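Long-range contact in acyl-homoserine-lactone synthase (Mesorhizobium sp. ORS 3359, PDB 6WNS), which synthesises an acyl-homoserine lactone quorum-sensing signal, taking the acyl group from a coenzyme A thioester: residues I47-L59 with G70-E84. Residues are numbered along the deposited sequence; the frame is centred on the assembly and turned at random.
Sequences IDAFDNEHALYVL and GSRLVPTLEPHLMSE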
loop_
_atom_site.group_PDB
_atom_site.type_symbol
_atom_site.label_atom_id
_atom_site.label_comp_id
_atom_site.label_asym_id
_atom_site.label_seq_id
_atom_site.Cartn_x
_atom_site.Cartn_y
_atom_site.Cartn_z
ATOM N N ILE A 47 2.746 -10.624 10.354
ATOM C CA ILE A 47 4.010 -9.952 10.061
ATOM C C ILE A 47 4.749 -10.833 9.051
ATOM O O ILE A 47 4.710 -12.046 9.157
ATOM C CB ILE A 47 4.778 -9.639 11.373
ATOM C CG1 ILE A 47 6.005 -8.770 11.134
ATOM C CG2 ILE A 47 5.176 -10.920 12.066
ATOM C CD1 ILE A 47 6.688 -8.290 12.444
ATOM N N ASP A 48 5.421 -10.201 8.099
ATOM C CA ASP A 48 6.104 -10.945 7.032
ATOM C C ASP A 48 7.556 -10.488 6.918
ATOM O O ASP A 48 8.073 -9.671 7.731
ATOM C CB ASP A 48 5.311 -10.880 5.729
ATOM C CG ASP A 48 5.407 -9.565 4.988
ATOM O OD1 ASP A 48 6.222 -8.715 5.424
ATOM O OD2 ASP A 48 4.571 -9.384 4.063
ATOM N N ALA A 49 8.261 -11.065 5.950
ATOM C CA ALA A 49 9.713 -10.823 5.806
ATOM C C ALA A 49 9.995 -9.356 5.502
ATOM O O ALA A 49 11.156 -8.947 5.609
ATOM C CB ALA A 49 10.211 -11.734 4.703
ATOM N N PHE A 50 9.013 -8.593 5.050
ATOM C CA PHE A 50 9.211 -7.218 4.574
ATOM C C PHE A 50 8.934 -6.200 5.651
ATOM O O PHE A 50 9.211 -4.981 5.440
ATOM C CB PHE A 50 8.380 -6.956 3.325
ATOM C CG PHE A 50 8.594 -8.045 2.299
ATOM C CD1 PHE A 50 9.866 -8.308 1.767
ATOM C CD2 PHE A 50 7.528 -8.805 1.854
ATOM C CE1 PHE A 50 10.045 -9.329 0.824
ATOM C CE2 PHE A 50 7.723 -9.843 0.958
ATOM C CZ PHE A 50 8.970 -10.065 0.394
ATOM N N ASP A 51 8.483 -6.659 6.820
ATOM C CA ASP A 51 8.295 -5.752 7.965
ATOM C C ASP A 51 9.630 -5.658 8.694
ATOM O O ASP A 51 9.822 -6.403 9.666
ATOM C CB ASP A 51 7.149 -6.282 8.856
ATOM C CG ASP A 51 5.804 -6.252 8.211
ATOM O OD1 ASP A 51 5.230 -7.342 7.965
ATOM O OD2 ASP A 51 5.383 -5.124 7.824
ATOM N N ASN A 52 10.537 -4.766 8.274
ATOM C CA ASN A 52 11.839 -4.539 8.922
ATOM C C ASN A 52 12.102 -3.036 8.891
ATOM O O ASN A 52 11.188 -2.265 8.560
ATOM C CB ASN A 52 12.917 -5.408 8.264
ATOM C CG ASN A 52 13.202 -5.015 6.825
ATOM O OD1 ASN A 52 12.785 -3.923 6.381
ATOM N ND2 ASN A 52 14.023 -5.828 6.155
ATOM N N GLU A 53 13.325 -2.659 9.150
ATOM C CA GLU A 53 13.773 -1.266 9.306
ATOM C C GLU A 53 13.623 -0.501 7.989
ATOM O O GLU A 53 13.635 0.728 8.064
ATOM C CB GLU A 53 15.219 -1.182 9.816
ATOM C CG GLU A 53 16.245 -1.699 8.828
ATOM C CD GLU A 53 16.586 -3.174 8.933
ATOM O OE1 GLU A 53 15.717 -4.025 9.410
ATOM O OE2 GLU A 53 17.765 -3.497 8.573
ATOM N N HIS A 54 13.436 -1.179 6.844
ATOM C CA HIS A 54 13.293 -0.511 5.529
ATOM C C HIS A 54 11.852 -0.243 5.155
ATOM O O HIS A 54 11.606 0.561 4.223
ATOM C CB HIS A 54 13.946 -1.344 4.439
ATOM C CG HIS A 54 15.410 -1.493 4.613
ATOM N ND1 HIS A 54 16.260 -0.419 4.505
ATOM C CD2 HIS A 54 16.162 -2.565 4.965
ATOM C CE1 HIS A 54 17.479 -0.815 4.805
ATOM N NE2 HIS A 54 17.442 -2.135 5.080
ATOM N N ALA A 55 10.885 -0.786 5.893
ATOM C CA ALA A 55 9.463 -0.570 5.585
ATOM C C ALA A 55 9.031 0.838 5.962
ATOM O O ALA A 55 9.470 1.372 7.011
ATOM C CB ALA A 55 8.578 -1.620 6.228
ATOM N N LEU A 56 8.116 1.373 5.135
ATOM C CA LEU A 56 7.310 2.562 5.410
ATOM C C LEU A 56 5.846 2.179 5.564
ATOM O O LEU A 56 5.336 1.487 4.719
ATOM C CB LEU A 56 7.464 3.546 4.247
ATOM C CG LEU A 56 8.890 3.752 3.734
ATOM C CD1 LEU A 56 8.814 4.730 2.564
ATOM C CD2 LEU A 56 9.793 4.301 4.807
ATOM N N TYR A 57 5.203 2.694 6.604
ATOM C CA TYR A 57 3.767 2.467 6.899
ATOM C C TYR A 57 3.038 3.793 6.704
ATOM O O TYR A 57 3.298 4.824 7.352
ATOM C CB TYR A 57 3.602 1.863 8.287
ATOM C CG TYR A 57 4.393 0.596 8.432
ATOM C CD1 TYR A 57 3.903 -0.592 7.916
ATOM C CD2 TYR A 57 5.653 0.602 8.999
ATOM C CE1 TYR A 57 4.639 -1.777 8.009
ATOM C CE2 TYR A 57 6.428 -0.546 9.040
ATOM C CZ TYR A 57 5.914 -1.744 8.550
ATOM O OH TYR A 57 6.600 -2.908 8.643
ATOM N N VAL A 58 2.120 3.760 5.763
ATOM C CA VAL A 58 1.222 4.895 5.469
ATOM C C VAL A 58 -0.150 4.619 6.056
ATOM O O VAL A 58 -0.928 3.862 5.446
ATOM C CB VAL A 58 1.108 5.122 3.972
ATOM C CG1 VAL A 58 0.373 6.431 3.742
ATOM C CG2 VAL A 58 2.494 5.140 3.327
ATOM N N LEU A 59 -0.407 5.185 7.226
ATOM C CA LEU A 59 -1.578 4.824 8.040
ATOM C C LEU A 59 -2.567 5.985 8.106
ATOM O O LEU A 59 -2.172 7.124 8.478
ATOM C CB LEU A 59 -1.069 4.418 9.404
ATOM C CG LEU A 59 -0.082 3.229 9.350
ATOM C CD1 LEU A 59 0.254 2.852 10.743
ATOM C CD2 LEU A 59 -0.696 2.054 8.560
ATOM N N GLY A 70 -4.871 1.766 5.399
ATOM C CA GLY A 70 -3.436 2.031 5.239
ATOM C C GLY A 70 -2.795 1.299 4.110
ATOM O O GLY A 70 -3.514 0.775 3.253
ATOM N N SER A 71 -1.455 1.357 4.100
ATOM C CA SER A 71 -0.623 0.704 3.076
ATOM C C SER A 71 0.812 0.671 3.554
ATOM O O SER A 71 1.118 1.326 4.549
ATOM C CB SER A 71 -0.819 1.374 1.728
ATOM O OG SER A 71 -1.282 2.671 1.909
ATOM N N ARG A 72 1.626 -0.072 2.840
ATOM C CA ARG A 72 3.050 -0.277 3.145
ATOM C C ARG A 72 3.836 -0.060 1.865
ATOM O O ARG A 72 3.321 -0.362 0.776
ATOM C CB ARG A 72 3.323 -1.677 3.655
ATOM C CG ARG A 72 4.755 -1.971 4.029
ATOM C CD ARG A 72 4.829 -3.392 4.578
ATOM N NE ARG A 72 4.487 -4.478 3.647
ATOM C CZ ARG A 72 4.738 -5.738 3.898
ATOM N NH1 ARG A 72 5.279 -6.051 5.078
ATOM N NH2 ARG A 72 4.479 -6.694 2.999
ATOM N N LEU A 73 4.946 0.619 2.026
ATOM C CA LEU A 73 5.927 0.817 0.936
ATOM C C LEU A 73 7.250 0.219 1.386
ATOM O O LEU A 73 7.744 0.536 2.540
ATOM C CB LEU A 73 6.068 2.307 0.682
ATOM C CG LEU A 73 4.916 2.965 -0.058
ATOM C CD1 LEU A 73 5.091 4.470 -0.075
ATOM C CD2 LEU A 73 4.778 2.420 -1.471
ATOM N N VAL A 74 7.888 -0.459 0.442
ATOM C CA VAL A 74 9.248 -1.030 0.593
ATOM C C VAL A 74 10.144 -0.582 -0.558
ATOM O O VAL A 74 9.736 -0.652 -1.716
ATOM C CB VAL A 74 9.085 -2.551 0.637
ATOM C CG1 VAL A 74 10.407 -3.276 0.732
ATOM C CG2 VAL A 74 8.205 -2.954 1.808
ATOM N N PRO A 75 11.399 -0.169 -0.300
ATOM C CA PRO A 75 12.300 0.234 -1.388
ATOM C C PRO A 75 12.492 -0.932 -2.375
ATOM O O PRO A 75 12.724 -2.084 -1.977
ATOM C CB PRO A 75 13.605 0.632 -0.672
ATOM C CG PRO A 75 13.440 0.388 0.775
ATOM C CD PRO A 75 12.060 -0.201 1.008
ATOM N N THR A 76 12.313 -0.703 -3.660
ATOM C CA THR A 76 12.490 -1.809 -4.639
ATOM C C THR A 76 13.953 -2.272 -4.697
ATOM O O THR A 76 14.162 -3.385 -5.194
ATOM C CB THR A 76 12.032 -1.472 -6.053
ATOM O OG1 THR A 76 12.674 -0.264 -6.500
ATOM C CG2 THR A 76 10.527 -1.431 -6.140
ATOM N N LEU A 77 14.919 -1.492 -4.196
ATOM C CA LEU A 77 16.328 -1.945 -4.138
ATOM C C LEU A 77 16.476 -2.993 -3.036
ATOM O O LEU A 77 17.481 -3.627 -2.983
ATOM C CB LEU A 77 17.283 -0.763 -3.912
ATOM C CG LEU A 77 17.451 0.231 -5.069
ATOM C CD1 LEU A 77 18.417 1.343 -4.681
ATOM C CD2 LEU A 77 17.893 -0.443 -6.374
ATOM N N GLU A 78 15.527 -3.112 -2.111
ATOM C CA GLU A 78 15.524 -4.173 -1.083
ATOM C C GLU A 78 14.677 -5.304 -1.627
ATOM O O GLU A 78 13.799 -5.017 -2.435
ATOM C CB GLU A 78 14.820 -3.672 0.193
ATOM C CG GLU A 78 15.593 -2.616 0.935
ATOM C CD GLU A 78 16.931 -3.103 1.454
ATOM O OE1 GLU A 78 17.035 -4.291 1.922
ATOM O OE2 GLU A 78 17.873 -2.305 1.367
ATOM N N PRO A 79 14.822 -6.534 -1.084
ATOM C CA PRO A 79 13.887 -7.619 -1.358
ATOM C C PRO A 79 12.456 -7.180 -1.057
ATOM O O PRO A 79 12.207 -6.529 -0.054
ATOM C CB PRO A 79 14.353 -8.779 -0.460
ATOM C CG PRO A 79 15.398 -8.230 0.489
ATOM C CD PRO A 79 15.858 -6.939 -0.124
ATOM N N HIS A 80 11.551 -7.493 -1.978
ATOM C CA HIS A 80 10.141 -7.095 -1.871
ATOM C C HIS A 80 9.262 -8.194 -2.488
ATOM O O HIS A 80 9.823 -9.238 -2.896
ATOM C CB HIS A 80 9.959 -5.698 -2.429
ATOM C CG HIS A 80 10.298 -5.581 -3.877
ATOM N ND1 HIS A 80 11.622 -5.470 -4.300
ATOM C CD2 HIS A 80 9.544 -5.467 -4.987
ATOM C CE1 HIS A 80 11.641 -5.308 -5.620
ATOM N NE2 HIS A 80 10.400 -5.318 -6.046
ATOM N N LEU A 81 7.946 -8.083 -2.344
ATOM C CA LEU A 81 7.041 -9.202 -2.706
ATOM C C LEU A 81 7.255 -9.576 -4.189
ATOM O O LEU A 81 7.414 -10.766 -4.511
ATOM C CB LEU A 81 5.580 -8.814 -2.497
ATOM C CG LEU A 81 4.600 -9.952 -2.777
ATOM C CD1 LEU A 81 4.730 -11.031 -1.725
ATOM C CD2 LEU A 81 3.187 -9.448 -2.782
ATOM N N MET A 82 7.328 -8.577 -5.026
ATOM C CA MET A 82 7.424 -8.820 -6.491
ATOM C C MET A 82 8.776 -9.420 -6.790
ATOM O O MET A 82 8.827 -10.260 -7.716
ATOM C CB MET A 82 7.191 -7.566 -7.338
ATOM C CG MET A 82 6.775 -7.897 -8.782
ATOM S SD MET A 82 6.764 -6.498 -9.905
ATOM C CE MET A 82 5.543 -5.438 -9.128
ATOM N N SER A 83 9.818 -9.052 -6.037
ATOM C CA SER A 83 11.162 -9.576 -6.310
ATOM C C SER A 83 11.295 -10.983 -5.748
ATOM O O SER A 83 11.883 -11.777 -6.426
ATOM C CB SER A 83 12.257 -8.663 -5.830
ATOM O OG SER A 83 12.550 -8.842 -4.469
ATOM N N GLU A 84 10.760 -11.274 -4.571
ATOM C CA GLU A 84 11.039 -12.569 -3.900
ATOM C C GLU A 84 9.974 -13.622 -4.219
ATOM O O GLU A 84 10.291 -14.781 -4.086
ATOM C CB GLU A 84 11.098 -12.310 -2.412
ATOM C CG GLU A 84 12.209 -11.351 -2.048
ATOM C CD GLU A 84 13.593 -11.588 -2.667
ATOM O OE1 GLU A 84 14.245 -12.571 -2.319
ATOM O OE2 GLU A 84 13.989 -10.771 -3.503
HETATM O O HOH W 1 15.179 -5.540 3.544
#
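R72 and D48 approach from opposite directions and meet end-on, showing how one arginine can tie a loop to a strand. In this salt bridge R72 NH1 donates to D48 OD1 (2.8 Å) and R72 NH2 to D48 OD2 (2.9 Å), both carboxylate oxygens lying near the guanidinium plane, although the two planes are turned 35° apart. The backbone N of F50 also donates to D48 OD1, from the other face of the carboxylate plane, closing an Asx turn. D51 comes in across the arginine: its OD2 receives a weak bond from R72 NH1 and, on the anti lone pair, the hydroxyl of Y57. Extended through its first two torsions and bent at chi3, R72 runs alongside the Y57 ring before turning to the acids. Beneath this network lies an antiparallel hairpin of the acyl-homoserine-lactone synthase sheet, strand 56-59 pairing with 70-75 through reciprocal backbone bonds of L56 with L73 and V58 with S71. R105 and R26 form further salt bridges to D48 and D51, respectively. A leucine in place of R72 would probably leave D48 without its two-pronged partner and the loop less firmly tied to the strand. F50 sets CB over one guanidinium face, its ring plane 79° from that group, while L81 N sits 3.5 Å above the F50 ring, toward its rim. Farther along, the E78 carboxylate stacks almost parallel on H54, planes 9° apart, and a water links E78 OE1 to N52 ND2.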